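Local structure of WA352 (Oryza sativa subsp. indica, 5ZT3) at residues A[56-61]-A[93-98]; A[67-72]-A[106-111]; A[76-81]-A[123-128]. The protein is a mitochondrial protein linked to cytoplasmic male sterility in rice, of which this chain is the helical DUF8018 part; its molecular activity is not established. One frame throughout, in Å; residues are numbered along the deposited sequence.

Contact 1: residues A[56-61]-A[93-98]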
loop_
_atom_site.group_PDB
_atom_site.type_symbol
_atom_site.label_atom_id
_atom_site.label_comp_id
_atom_site.label_asym_id
_atom_site.label_seq_id
_atom_site.Cartn_x
_atom_site.Cartn_y
_atom_site.Cartn_z
ATOM N N GLU A 56 6.142 -8.384 -0.976
ATOM C CA GLU A 56 5.464 -8.725 -2.219
ATOM C C GLU A 56 3.962 -8.816 -1.995
ATOM O O GLU A 56 3.171 -8.331 -2.816
ATOM C CB GLU A 56 6.005 -10.053 -2.751
ATOM C CG GLU A 56 7.379 -9.970 -3.394
ATOM C CD GLU A 56 7.907 -11.331 -3.792
ATOM O OE1 GLU A 56 7.249 -12.338 -3.459
ATOM O OE2 GLU A 56 8.980 -11.399 -4.430
ATOM N N ASP A 57 3.547 -9.418 -0.876
ATOM C CA ASP A 57 2.119 -9.565 -0.613
ATOM C C ASP A 57 1.468 -8.214 -0.362
ATOM O O ASP A 57 0.373 -7.934 -0.873
ATOM C CB ASP A 57 1.892 -10.480 0.591
ATOM C CG ASP A 57 2.152 -11.947 0.286
ATOM O OD1 ASP A 57 2.367 -12.296 -0.895
ATOM O OD2 ASP A 57 2.127 -12.759 1.240
ATOM N N LEU A 58 2.132 -7.359 0.416
ATOM C CA LEU A 58 1.590 -6.034 0.688
ATOM C C LEU A 58 1.490 -5.220 -0.596
ATOM O O LEU A 58 0.469 -4.573 -0.858
ATOM C CB LEU A 58 2.452 -5.307 1.720
ATOM C CG LEU A 58 2.392 -5.800 3.163
ATOM C CD1 LEU A 58 3.497 -5.121 3.962
ATOM C CD2 LEU A 58 1.030 -5.544 3.787
ATOM N N PHE A 59 2.543 -5.249 -1.417
ATOM C CA PHE A 59 2.572 -4.403 -2.607
ATOM C C PHE A 59 1.459 -4.776 -3.575
ATOM O O PHE A 59 0.766 -3.904 -4.111
ATOM C CB PHE A 59 3.924 -4.510 -3.302
ATOM C CG PHE A 59 4.088 -3.566 -4.469
ATOM C CD1 PHE A 59 4.125 -2.199 -4.268
ATOM C CD2 PHE A 59 4.228 -4.050 -5.755
ATOM C CE1 PHE A 59 4.277 -1.322 -5.340
ATOM C CE2 PHE A 59 4.387 -3.180 -6.830
ATOM C CZ PHE A 59 4.425 -1.821 -6.612
ATOM N N GLU A 60 1.269 -6.076 -3.813
ATOM C CA GLU A 60 0.237 -6.499 -4.752
ATOM C C GLU A 60 -1.134 -6.007 -4.307
ATOM O O GLU A 60 -1.934 -5.540 -5.129
ATOM C CB GLU A 60 0.250 -8.022 -4.891
ATOM C CG GLU A 60 -0.829 -8.555 -5.824
ATOM C CD GLU A 60 -0.472 -9.905 -6.415
ATOM O OE1 GLU A 60 0.249 -10.674 -5.744
ATOM O OE2 GLU A 60 -0.914 -10.195 -7.550
ATOM N N LEU A 61 -1.419 -6.084 -3.007
ATOM C CA LEU A 61 -2.701 -5.603 -2.500
ATOM C C LEU A 61 -2.806 -4.085 -2.586
ATOM O O LEU A 61 -3.855 -3.543 -2.966
ATOM C CB LEU A 61 -2.889 -6.050 -1.053
ATOM C CG LEU A 61 -3.769 -7.267 -0.811
ATOM C CD1 LEU A 61 -3.837 -7.518 0.652
ATOM C CD2 LEU A 61 -5.151 -7.043 -1.364
ATOM N N THR A 93 6.059 -0.630 11.829
ATOM C CA THR A 93 6.750 -0.249 10.603
ATOM C C THR A 93 6.084 0.908 9.873
ATOM O O THR A 93 6.710 1.506 8.987
ATOM C CB THR A 93 6.777 -1.432 9.632
ATOM O OG1 THR A 93 5.434 -1.770 9.269
ATOM C CG2 THR A 93 7.469 -2.641 10.269
ATOM N N GLY A 94 4.836 1.231 10.211
ATOM C CA GLY A 94 4.047 2.158 9.427
ATOM C C GLY A 94 3.289 1.519 8.280
ATOM O O GLY A 94 2.452 2.189 7.659
ATOM N N GLU A 95 3.555 0.251 7.978
ATOM C CA GLU A 95 2.774 -0.468 6.990
ATOM C C GLU A 95 1.457 -0.930 7.598
ATOM O O GLU A 95 1.367 -1.237 8.790
ATOM C CB GLU A 95 3.545 -1.688 6.488
ATOM C CG GLU A 95 4.741 -1.368 5.605
ATOM C CD GLU A 95 4.341 -0.748 4.273
ATOM O OE1 GLU A 95 5.058 0.157 3.789
ATOM O OE2 GLU A 95 3.309 -1.161 3.711
ATOM N N GLU A 96 0.429 -0.982 6.763
ATOM C CA GLU A 96 -0.857 -1.497 7.192
ATOM C C GLU A 96 -0.798 -3.015 7.326
ATOM O O GLU A 96 -0.002 -3.693 6.669
ATOM C CB GLU A 96 -1.936 -1.088 6.187
ATOM C CG GLU A 96 -3.368 -1.386 6.603
ATOM C CD GLU A 96 -3.731 -0.777 7.945
ATOM O OE1 GLU A 96 -3.423 -1.404 8.983
ATOM O OE2 GLU A 96 -4.341 0.318 7.965
ATOM N N ASP A 97 -1.636 -3.542 8.212
ATOM C CA ASP A 97 -1.777 -4.982 8.382
ATOM C C ASP A 97 -2.385 -5.609 7.126
ATOM O O ASP A 97 -3.293 -5.049 6.510
ATOM C CB ASP A 97 -2.673 -5.227 9.597
ATOM C CG ASP A 97 -3.142 -6.658 9.711
ATOM O OD1 ASP A 97 -4.308 -6.927 9.340
ATOM O OD2 ASP A 97 -2.354 -7.505 10.191
ATOM N N LEU A 98 -1.878 -6.788 6.749
ATOM C CA LEU A 98 -2.310 -7.423 5.505
ATOM C C LEU A 98 -3.816 -7.676 5.496
ATOM O O LEU A 98 -4.503 -7.376 4.511
ATOM C CB LEU A 98 -1.537 -8.724 5.293
ATOM C CG LEU A 98 -1.753 -9.440 3.961
ATOM C CD1 LEU A 98 -1.155 -8.672 2.795
ATOM C CD2 LEU A 98 -1.195 -10.856 4.033
#

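Contact 2: residues A[67-72]-A[106-111]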
loop_
_atom_site.group_PDB
_atom_site.type_symbol
_atom_site.label_atom_id
_atom_site.label_comp_id
_atom_site.label_asym_id
_atom_site.label_seq_id
_atom_site.Cartn_x
_atom_site.Cartn_y
_atom_site.Cartn_z
ATOM N N ARG A 67 -5.210 1.283 -7.734
ATOM C CA ARG A 67 -5.825 1.338 -9.053
ATOM C C ARG A 67 -7.330 1.530 -8.941
ATOM O O ARG A 67 -7.930 2.268 -9.730
ATOM C CB ARG A 67 -5.456 0.095 -9.861
ATOM C CG ARG A 67 -4.034 0.175 -10.417
ATOM C CD ARG A 67 -3.643 -1.047 -11.244
ATOM N NE ARG A 67 -4.164 -1.009 -12.608
ATOM C CZ ARG A 67 -3.857 -0.090 -13.525
ATOM N NH1 ARG A 67 -4.404 -0.151 -14.734
ATOM N NH2 ARG A 67 -3.001 0.891 -13.253
ATOM N N LYS A 68 -7.967 0.872 -7.972
ATOM C CA LYS A 68 -9.398 1.078 -7.754
ATOM C C LYS A 68 -9.691 2.529 -7.386
ATOM O O LYS A 68 -10.590 3.165 -7.957
ATOM C CB LYS A 68 -9.874 0.138 -6.647
ATOM C CG LYS A 68 -11.348 0.239 -6.308
ATOM C CD LYS A 68 -12.203 -0.305 -7.438
ATOM C CE LYS A 68 -13.590 -0.677 -6.942
ATOM N NZ LYS A 68 -14.439 -1.260 -8.022
ATOM N N MET A 69 -8.940 3.072 -6.425
ATOM C CA MET A 69 -9.178 4.444 -5.990
ATOM C C MET A 69 -8.863 5.455 -7.083
ATOM O O MET A 69 -9.478 6.529 -7.118
ATOM C CB MET A 69 -8.337 4.766 -4.750
ATOM C CG MET A 69 -8.829 4.107 -3.462
ATOM S SD MET A 69 -10.505 4.603 -3.005
ATOM C CE MET A 69 -10.321 6.384 -2.840
ATOM N N ALA A 70 -7.897 5.151 -7.955
ATOM C CA ALA A 70 -7.526 6.104 -8.993
ATOM C C ALA A 70 -8.727 6.439 -9.862
ATOM O O ALA A 70 -8.928 7.603 -10.231
ATOM C CB ALA A 70 -6.397 5.538 -9.846
ATOM N N GLY A 71 -9.552 5.434 -10.168
ATOM C CA GLY A 71 -10.765 5.637 -10.936
ATOM C C GLY A 71 -11.918 6.189 -10.123
ATOM O O GLY A 71 -12.672 7.029 -10.620
ATOM N N LEU A 72 -12.088 5.723 -8.882
ATOM C CA LEU A 72 -13.168 6.246 -8.047
ATOM C C LEU A 72 -12.922 7.693 -7.631
ATOM O O LEU A 72 -13.881 8.434 -7.377
ATOM C CB LEU A 72 -13.324 5.397 -6.787
ATOM C CG LEU A 72 -13.734 3.940 -6.982
ATOM C CD1 LEU A 72 -13.746 3.209 -5.642
ATOM C CD2 LEU A 72 -15.096 3.843 -7.667
ATOM N N ASP A 106 -12.023 -5.266 -0.060
ATOM C CA ASP A 106 -13.367 -5.838 -0.130
ATOM C C ASP A 106 -14.432 -4.754 -0.023
ATOM O O ASP A 106 -15.453 -4.800 -0.726
ATOM C CB ASP A 106 -13.565 -6.883 0.970
ATOM C CG ASP A 106 -15.023 -7.288 1.133
ATOM O OD1 ASP A 106 -15.500 -8.111 0.328
ATOM O OD2 ASP A 106 -15.690 -6.784 2.065
ATOM N N ASP A 107 -14.220 -3.780 0.863
ATOM C CA ASP A 107 -15.173 -2.687 1.044
ATOM C C ASP A 107 -15.326 -1.886 -0.246
ATOM O O ASP A 107 -16.448 -1.573 -0.669
ATOM C CB ASP A 107 -14.674 -1.797 2.194
ATOM C CG ASP A 107 -15.741 -0.865 2.757
ATOM O OD1 ASP A 107 -16.945 -1.179 2.670
ATOM O OD2 ASP A 107 -15.371 0.189 3.326
ATOM N N LEU A 108 -14.203 -1.546 -0.885
ATOM C CA LEU A 108 -14.240 -0.824 -2.154
ATOM C C LEU A 108 -14.880 -1.658 -3.252
ATOM O O LEU A 108 -15.666 -1.140 -4.052
ATOM C CB LEU A 108 -12.825 -0.432 -2.571
ATOM C CG LEU A 108 -12.106 0.558 -1.673
ATOM C CD1 LEU A 108 -10.668 0.691 -2.135
ATOM C CD2 LEU A 108 -12.802 1.909 -1.710
ATOM N N GLN A 109 -14.547 -2.944 -3.327
ATOM C CA GLN A 109 -15.115 -3.777 -4.381
ATOM C C GLN A 109 -16.615 -3.962 -4.190
ATOM O O GLN A 109 -17.366 -4.033 -5.168
ATOM C CB GLN A 109 -14.398 -5.121 -4.426
ATOM C CG GLN A 109 -13.033 -5.043 -5.070
ATOM C CD GLN A 109 -12.237 -6.324 -4.921
ATOM O OE1 GLN A 109 -12.560 -7.180 -4.093
ATOM N NE2 GLN A 109 -11.193 -6.465 -5.726
ATOM N N SER A 110 -17.068 -4.015 -2.937
ATOM C CA SER A 110 -18.475 -4.280 -2.660
ATOM C C SER A 110 -19.319 -3.020 -2.786
ATOM O O SER A 110 -20.451 -3.078 -3.286
ATOM C CB SER A 110 -18.626 -4.874 -1.258
ATOM O OG SER A 110 -17.898 -6.087 -1.135
ATOM N N ARG A 111 -18.794 -1.872 -2.354
ATOM C CA ARG A 111 -19.599 -0.666 -2.217
ATOM C C ARG A 111 -19.064 0.550 -2.964
ATOM O O ARG A 111 -19.752 1.577 -3.005
ATOM C CB ARG A 111 -19.799 -0.315 -0.734
ATOM C CG ARG A 111 -20.675 -1.319 0.009
ATOM C CD ARG A 111 -20.526 -1.179 1.511
ATOM N NE ARG A 111 -21.062 -2.338 2.221
ATOM C CZ ARG A 111 -20.306 -3.274 2.787
ATOM N NH1 ARG A 111 -18.982 -3.187 2.724
ATOM N NH2 ARG A 111 -20.871 -4.297 3.412
HETATM O O HOH W 1 -16.684 -3.329 -7.738
#

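Contact 3: residues A[76-81]-A[123-128]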
loop_
_atom_site.group_PDB
_atom_site.type_symbol
_atom_site.label_atom_id
_atom_site.label_comp_id
_atom_site.label_asym_id
_atom_site.label_seq_id
_atom_site.Cartn_x
_atom_site.Cartn_y
_atom_site.Cartn_z
ATOM N N GLY A 76 -7.711 12.651 -6.783
ATOM C CA GLY A 76 -6.595 12.243 -5.964
ATOM C C GLY A 76 -5.439 11.742 -6.810
ATOM O O GLY A 76 -5.625 11.111 -7.852
ATOM N N ASP A 77 -4.221 12.034 -6.356
ATOM C CA ASP A 77 -3.032 11.558 -7.065
ATOM C C ASP A 77 -2.686 10.150 -6.570
ATOM O O ASP A 77 -1.700 9.914 -5.871
ATOM C CB ASP A 77 -1.874 12.533 -6.920
ATOM C CG ASP A 77 -0.744 12.237 -7.893
ATOM O OD1 ASP A 77 -0.798 11.188 -8.581
ATOM O OD2 ASP A 77 0.205 13.043 -7.960
ATOM N N TRP A 78 -3.537 9.208 -6.974
ATOM C CA TRP A 78 -3.424 7.823 -6.527
ATOM C C TRP A 78 -2.211 7.129 -7.143
ATOM O O TRP A 78 -1.415 6.494 -6.431
ATOM C CB TRP A 78 -4.750 7.093 -6.786
ATOM C CG TRP A 78 -5.697 7.478 -5.715
ATOM C CD1 TRP A 78 -6.703 8.406 -5.771
ATOM C CD2 TRP A 78 -5.647 7.013 -4.374
ATOM N NE1 TRP A 78 -7.293 8.526 -4.532
ATOM C CE2 TRP A 78 -6.662 7.678 -3.660
ATOM C CE3 TRP A 78 -4.855 6.072 -3.709
ATOM C CZ2 TRP A 78 -6.885 7.445 -2.305
ATOM C CZ3 TRP A 78 -5.074 5.847 -2.368
ATOM C CH2 TRP A 78 -6.080 6.528 -1.677
ATOM N N MET A 79 -2.014 7.270 -8.455
ATOM C CA MET A 79 -0.871 6.615 -9.081
ATOM C C MET A 79 0.458 7.225 -8.652
ATOM O O MET A 79 1.484 6.539 -8.716
ATOM C CB MET A 79 -1.014 6.605 -10.605
ATOM C CG MET A 79 -2.201 5.785 -11.101
ATOM S SD MET A 79 -2.196 4.082 -10.483
ATOM C CE MET A 79 -0.792 3.395 -11.336
ATOM N N GLY A 80 0.473 8.477 -8.204
ATOM C CA GLY A 80 1.718 9.079 -7.771
ATOM C C GLY A 80 2.006 8.930 -6.289
ATOM O O GLY A 80 3.157 8.705 -5.904
ATOM N N TRP A 81 0.973 9.029 -5.452
ATOM C CA TRP A 81 1.155 9.124 -4.009
ATOM C C TRP A 81 0.215 8.215 -3.225
ATOM O O TRP A 81 0.183 8.304 -1.987
ATOM C CB TRP A 81 0.963 10.580 -3.557
ATOM C CG TRP A 81 1.987 11.520 -4.097
ATOM C CD1 TRP A 81 1.843 12.375 -5.149
ATOM C CD2 TRP A 81 3.315 11.702 -3.607
ATOM N NE1 TRP A 81 3.008 13.081 -5.344
ATOM C CE2 TRP A 81 3.925 12.684 -4.408
ATOM C CE3 TRP A 81 4.047 11.130 -2.563
ATOM C CZ2 TRP A 81 5.237 13.110 -4.200
ATOM C CZ3 TRP A 81 5.352 11.552 -2.359
ATOM C CH2 TRP A 81 5.930 12.532 -3.175
ATOM N N GLU A 123 -9.895 11.325 2.011
ATOM C CA GLU A 123 -9.426 12.346 2.941
ATOM C C GLU A 123 -7.917 12.283 3.142
ATOM O O GLU A 123 -7.278 13.328 3.300
ATOM C CB GLU A 123 -10.187 12.223 4.263
ATOM C CG GLU A 123 -9.766 13.225 5.344
ATOM C CD GLU A 123 -9.897 14.670 4.890
ATOM O OE1 GLU A 123 -10.794 14.958 4.064
ATOM O OE2 GLU A 123 -9.109 15.521 5.360
ATOM N N ARG A 124 -7.330 11.088 3.100
ATOM C CA ARG A 124 -5.905 10.921 3.373
ATOM C C ARG A 124 -5.019 11.379 2.219
ATOM O O ARG A 124 -3.927 11.911 2.454
ATOM C CB ARG A 124 -5.598 9.447 3.624
ATOM C CG ARG A 124 -6.083 8.892 4.929
ATOM C CD ARG A 124 -5.657 7.454 5.039
ATOM N NE ARG A 124 -6.151 6.799 6.243
ATOM C CZ ARG A 124 -5.999 5.503 6.487
ATOM N NH1 ARG A 124 -5.365 4.731 5.610
ATOM N NH2 ARG A 124 -6.478 4.980 7.608
ATOM N N VAL A 125 -5.425 11.122 0.979
ATOM C CA VAL A 125 -4.519 11.137 -0.165
ATOM C C VAL A 125 -4.169 12.560 -0.591
ATOM O O VAL A 125 -4.975 13.492 -0.482
ATOM C CB VAL A 125 -5.125 10.327 -1.333
ATOM C CG1 VAL A 125 -6.281 11.074 -2.011
ATOM C CG2 VAL A 125 -4.059 9.972 -2.352
ATOM N N ARG A 126 -2.949 12.726 -1.107
ATOM C CA ARG A 126 -2.583 13.967 -1.774
ATOM C C ARG A 126 -3.399 14.148 -3.049
ATOM O O ARG A 126 -3.639 13.195 -3.797
ATOM C CB ARG A 126 -1.104 13.927 -2.149
ATOM C CG ARG A 126 -0.185 14.281 -1.023
ATOM C CD ARG A 126 1.250 14.320 -1.500
ATOM N NE ARG A 126 1.513 15.421 -2.421
ATOM C CZ ARG A 126 2.739 15.868 -2.685
ATOM N NH1 ARG A 126 3.779 15.299 -2.100
ATOM N NH2 ARG A 126 2.926 16.876 -3.526
ATOM N N LEU A 127 -3.811 15.381 -3.305
ATOM C CA LEU A 127 -4.569 15.687 -4.507
ATOM C C LEU A 127 -3.624 16.091 -5.632
ATOM O O LEU A 127 -2.487 16.503 -5.401
ATOM C CB LEU A 127 -5.557 16.820 -4.232
ATOM C CG LEU A 127 -6.545 16.516 -3.109
ATOM C CD1 LEU A 127 -7.465 17.696 -2.882
ATOM C CD2 LEU A 127 -7.348 15.261 -3.432
ATOM N N ARG A 128 -4.103 15.944 -6.869
ATOM C CA ARG A 128 -3.384 16.530 -7.996
ATOM C C ARG A 128 -3.366 18.048 -7.894
ATOM O O ARG A 128 -2.365 18.692 -8.233
ATOM C CB ARG A 128 -4.060 16.155 -9.311
ATOM C CG ARG A 128 -4.315 14.705 -9.529
ATOM C CD ARG A 128 -5.178 14.547 -10.776
ATOM N NE ARG A 128 -5.488 13.148 -10.990
ATOM C CZ ARG A 128 -4.745 12.313 -11.701
ATOM N NH1 ARG A 128 -3.639 12.734 -12.301
ATOM N NH2 ARG A 128 -5.116 11.048 -11.810
HETATM O O HOH W 2 -6.673 9.335 -9.811
HETATM O O HOH W 3 0.333 15.438 -6.466
HETATM O O HOH W 4 -0.944 10.530 -0.559
#

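Contact 1: residues A[56-61]-A[93-98]
Leu98 lays its CD1 methyl over three residues of helix 45-72. Leu98 CD1 packs 3.6 Å from Leu61 CD1, where the two side chains meet at about a right angle. Leu98 CD1 also lies 3.9 Å from Leu58 CD2. On a third side, Leu98 CD1 comes within 4.2 Å of Asp57 CB, the apolar root of an exposed acid. CG of Leu98 stands anti to the backbone N (chi1 -173°), and from there the methyl reaches the helix. Leu58 uses both its branches. Leu58 CD2 touches the carbonyl O of Glu96 at 3.6 Å. Leu58 CD1 lies 4.0 Å from Glu95 OE2, a methyl beside one carboxylate oxygen.

The carboxylate of Glu95 is held by two salt bridges, OE1 with Arg35 and OE2 with Lys62. The loop before helix 98-111 has its own bonds. Thr93 OG1 accepts from Glu95 N at 3.0 Å in an ST turn. Glu96 OE1 takes Asp97 N at 2.9 Å on its anti lone pair. Asp97 is the N-cap of helix 98-111, where its OD1 accepts from Arg100 N. The contact joins the middle of helix 45-72 to the start of helix 98-111. Leu58 also packs on Ile32 of helix 29-37 and on Leu101, so it sits between helices.

The chemistry is divided. Leucine methyls make the touch across the two segments, while the buried acid Glu95 finds its charge partners beyond them. Those two cations are likely to keep Glu95 ionised beside the apolar groups.

Contact 2: residues A[67-72]-A[106-111]
Leu108 and Lys68 bury the most surface here, and Met69 comes next. Lys68 and Leu108 run past each other in opposite directions. Lys68 CG lies 4.1 Å from Leu108 CB. Further out, Lys68 CE rests 3.6 Å from the carbonyl O of Leu108. The lysine chain leaves with CG anti to the backbone N (chi1 180°) and bends at chi2, which brings CE over the Leu108 carbonyl. Its ammonium then reaches the last turn of helix 98-111. NZ bonds to Asn112 OD1. Lys68 NZ also gives a hydrogen bond to a water 3.1 Å away, and the water donates to Gln109 O at 2.8 Å. With Lys68 cut back to an alanine, Asn112 OD1 and the bridging water would probably lose their ammonium partner, and the Leu108 carbonyl its CE neighbour.

Leu108 points its two methyls at the other helix. Leu108 CD2 lies 3.8 Å from Met69 SD, and CD1 touches both SD and CG of the same methionine. These two side chains cross at about a right angle. Met69 is bent at chi2 and chi3, so its thioether is folded rather than extended. Leu72 CD1 adds a looser apolar contact, 4.2 Å from Leu108 CD2.

The axes of the two short helical segments come no nearer than 11.0 Å, with 43° between their directions. Side chains therefore bridge the space between the backbones. This is where the C-terminal ends of helices 45-72 and 98-111 meet. Helix 116-124 joins the apolar side of the contact: Phe118 packs on Met69 and Leu72, Leu121 on Met69, and Thr117 on Leu108. Trp78 of helix 78-81 also packs on Met69.

Contact 3: residues A[76-81]-A[123-128]
Arg126 sets CG anti to its carbonyl carbon (chi1 -82°) and bends at chi3 (68°), which lays its guanidinium flat over Trp81. The two planes are 17° apart. Arg126 NH1 sits near the rim of the indole, 3.4 Å from Trp81 CZ2, and CZ forms a cation-pi contact with the five-membered ring. The CD methylene lies over that ring too, a CH-pi contact.

Val125 covers a second indole. Its CG2 stands over the centre of the Trp78 six-membered ring, 3.7 Å from the centroid, and Val125 CB is 3.5 Å from Trp78 CZ2. Trp78 NE1 is bonded to His73.

Between these two contacts the backbones join. Asp77 N gives a hydrogen bond to Arg126 O, 2.9 Å long and in the carbonyl plane. Gly76 and Leu127 form a single beta bridge. A side chain on Gly76 would run into Trp78 NE1. Asp77 is the N-cap of helix 78-81, with a weak bond from Gly80 N to OD1. Waters link Asp77 OD2 to Leu127 O and Trp81 O to Arg126 N. Arg128 NE bonds to Pro74 O.

The C-terminal tail is thus fixed to residues 76-81, the cap and the short helix. The backbone bond and the buried Val125-Trp78 contact probably set the path of the tail, while the Arg126 cation is placed on an indole at the surface.

Overall arrangement
Contacts 1 and 2 lie along the same helix, 45-72, with centres about 17 Å apart. Contact 1 meets the start of helix 98-111 and contact 2 its end, so the two helices are joined at both ends of the shorter one. Contact 3 is centred about 14 Å from contact 2 and touches it directly. Met69 CB lies 3.5 Å from Trp78 CD2, and Ala70 CA is 3.7 Å from Trp78 CB. Contacts 1 and 3 do not touch; their nearest atoms are about 5 Å apart. In each pair the segments alternate along the chain, so the pieces of this helical fold are interleaved in sequence. The contacts described here involve no bound ligand.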